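Homoaconitase large subunit (Methanocaldococcus jannaschii, PDB 4KP2) catalyses, as the large subunit of an iron-sulfur hydro-lyase, the reversible dehydration of (R)-homocitrate to cis-homoaconitate and its hydration to homoisocitrate. Local coordinates at residues Gly326-Leu331 with Leu360-Glu365. Sequence-based numbering, arbitrary orientation.
Sequences GRLSDL and LQALKE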
loop_
_atom_site.group_PDB
_atom_site.type_symbol
_atom_site.label_atom_id
_atom_site.label_comp_id
_atom_site.label_asym_id
_atom_site.label_seq_id
_atom_site.Cartn_x
_atom_site.Cartn_y
_atom_site.Cartn_z
ATOM N N GLY A 326 -6.351 -14.711 -0.727
ATOM C CA GLY A 326 -5.167 -13.918 -0.460
ATOM C C GLY A 326 -4.039 -14.731 0.140
ATOM O O GLY A 326 -2.992 -14.190 0.496
ATOM N N ARG A 327 -4.251 -16.037 0.252
ATOM C CA ARG A 327 -3.258 -16.921 0.845
ATOM C C ARG A 327 -2.143 -17.267 -0.137
ATOM O O ARG A 327 -2.137 -16.798 -1.275
ATOM C CB ARG A 327 -3.927 -18.187 1.384
ATOM C CG ARG A 327 -4.739 -17.949 2.646
ATOM C CD ARG A 327 -5.718 -19.077 2.901
ATOM N NE ARG A 327 -6.811 -19.076 1.931
ATOM C CZ ARG A 327 -7.922 -18.359 2.062
ATOM N NH1 ARG A 327 -8.089 -17.580 3.123
ATOM N NH2 ARG A 327 -8.866 -18.416 1.133
ATOM N N LEU A 328 -1.201 -18.089 0.317
ATOM C CA LEU A 328 -0.022 -18.436 -0.467
ATOM C C LEU A 328 -0.386 -19.127 -1.779
ATOM O O LEU A 328 0.140 -18.781 -2.838
ATOM C CB LEU A 328 0.905 -19.341 0.347
ATOM C CG LEU A 328 2.406 -19.038 0.320
ATOM C CD1 LEU A 328 3.188 -20.202 0.906
ATOM C CD2 LEU A 328 2.886 -18.724 -1.087
ATOM N N SER A 329 -1.280 -20.107 -1.695
ATOM C CA SER A 329 -1.682 -20.887 -2.860
ATOM C C SER A 329 -2.315 -20.013 -3.937
ATOM O O SER A 329 -2.138 -20.259 -5.130
ATOM C CB SER A 329 -2.655 -21.992 -2.445
ATOM O OG SER A 329 -3.810 -21.449 -1.828
ATOM N N ASP A 330 -3.047 -18.990 -3.510
ATOM C CA ASP A 330 -3.700 -18.076 -4.438
ATOM C C ASP A 330 -2.675 -17.208 -5.160
ATOM O O ASP A 330 -2.797 -16.947 -6.357
ATOM C CB ASP A 330 -4.713 -17.197 -3.701
ATOM C CG ASP A 330 -5.763 -18.009 -2.967
ATOM O OD1 ASP A 330 -6.752 -18.421 -3.608
ATOM O OD2 ASP A 330 -5.602 -18.231 -1.748
ATOM N N LEU A 331 -1.662 -16.763 -4.422
ATOM C CA LEU A 331 -0.622 -15.908 -4.983
ATOM C C LEU A 331 0.266 -16.672 -5.959
ATOM O O LEU A 331 0.538 -16.200 -7.063
ATOM C CB LEU A 331 0.232 -15.299 -3.869
ATOM C CG LEU A 331 -0.476 -14.353 -2.899
ATOM C CD1 LEU A 331 0.492 -13.858 -1.836
ATOM C CD2 LEU A 331 -1.094 -13.186 -3.649
ATOM N N LEU A 360 5.666 -12.966 3.953
ATOM C CA LEU A 360 7.059 -13.359 4.140
ATOM C C LEU A 360 7.450 -14.598 3.339
ATOM O O LEU A 360 8.474 -14.604 2.653
ATOM C CB LEU A 360 7.353 -13.579 5.624
ATOM C CG LEU A 360 7.443 -12.308 6.466
ATOM C CD1 LEU A 360 7.637 -12.645 7.934
ATOM C CD2 LEU A 360 8.580 -11.439 5.958
ATOM N N GLN A 361 6.637 -15.646 3.425
ATOM C CA GLN A 361 6.947 -16.898 2.745
ATOM C C GLN A 361 6.750 -16.796 1.236
ATOM O O GLN A 361 7.200 -17.662 0.485
ATOM C CB GLN A 361 6.124 -18.049 3.328
ATOM C CG GLN A 361 4.624 -17.845 3.259
ATOM C CD GLN A 361 3.869 -18.857 4.098
ATOM O OE1 GLN A 361 4.472 -19.670 4.798
ATOM N NE2 GLN A 361 2.544 -18.811 4.032
ATOM N N ALA A 362 6.079 -15.737 0.795
ATOM C CA ALA A 362 5.926 -15.476 -0.630
ATOM C C ALA A 362 7.046 -14.562 -1.116
ATOM O O ALA A 362 7.306 -14.462 -2.315
ATOM C CB ALA A 362 4.569 -14.864 -0.921
ATOM N N LEU A 363 7.704 -13.896 -0.171
ATOM C CA LEU A 363 8.864 -13.067 -0.476
ATOM C C LEU A 363 10.102 -13.940 -0.630
ATOM O O LEU A 363 10.923 -13.722 -1.521
ATOM C CB LEU A 363 9.092 -12.039 0.631
ATOM C CG LEU A 363 8.195 -10.802 0.631
ATOM C CD1 LEU A 363 8.295 -10.071 1.960
ATOM C CD2 LEU A 363 8.572 -9.881 -0.515
ATOM N N LYS A 364 10.224 -14.932 0.247
ATOM C CA LYS A 364 11.352 -15.852 0.222
ATOM C C LYS A 364 11.207 -16.828 -0.941
ATOM O O LYS A 364 12.134 -17.571 -1.262
ATOM C CB LYS A 364 11.432 -16.616 1.545
ATOM C CG LYS A 364 12.807 -17.178 1.862
ATOM C CD LYS A 364 12.799 -17.913 3.193
ATOM C CE LYS A 364 14.206 -18.284 3.627
ATOM N NZ LYS A 364 15.038 -17.076 3.886
ATOM N N GLU A 365 10.035 -16.816 -1.566
ATOM C CA GLU A 365 9.757 -17.687 -2.698
ATOM C C GLU A 365 9.859 -16.900 -4.002
ATOM O O GLU A 365 9.800 -17.468 -5.093
ATOM C CB GLU A 365 8.370 -18.314 -2.546
ATOM C CG GLU A 365 8.129 -19.529 -3.426
ATOM C CD GLU A 365 6.911 -20.321 -2.996
ATOM O OE1 GLU A 365 6.469 -20.154 -1.839
ATOM O OE2 GLU A 365 6.397 -21.113 -3.815
#
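Gln361 lays its side chain across Leu328, at the start of helix 328-338. Its CG occupies the position between backbone N and carbonyl carbon (chi1 58°), and from there the extended chain carries the flat amide over the leucine. Leu328 CD1 comes up against the face of that amide, 3.5 Å from Gln361 CD, while Gln361 CG lies 3.6 Å from the same methyl. Glutamine suits this partly exposed margin because its methylenes pack against a hydrocarbon side chain and its end remains polar. With the side chain cut back to an alanine, Leu328 CD1 would probably lose the amide and methylene that cover it, and a gap would open beside the leucine. One residue on, Ala362 makes the closest backbone approach, its CA 6.6 Å from Leu328 CA, where a small residue suits. Its methyl rests against two leucines, Ala362 CB lying 4.2 Å from Leu328 CD2 and 4.3 Å from Leu331 CD1. Glu365 reaches the other methyl of Leu328, its OE1 3.9 Å from Leu328 CD2, while its OE2 forms a salt bridge with Arg332. Helix 367-374 extends the apolar packing, Ile367 touching Leu328 and Phe371 touching Leu331. Thus successive crossovers of a parallel sheet, one from strand 317-320 to 348-351 and the next onward to 377-378, pack their helices together, as in the alpha-beta-alpha three-layer sandwich of the aconitase family.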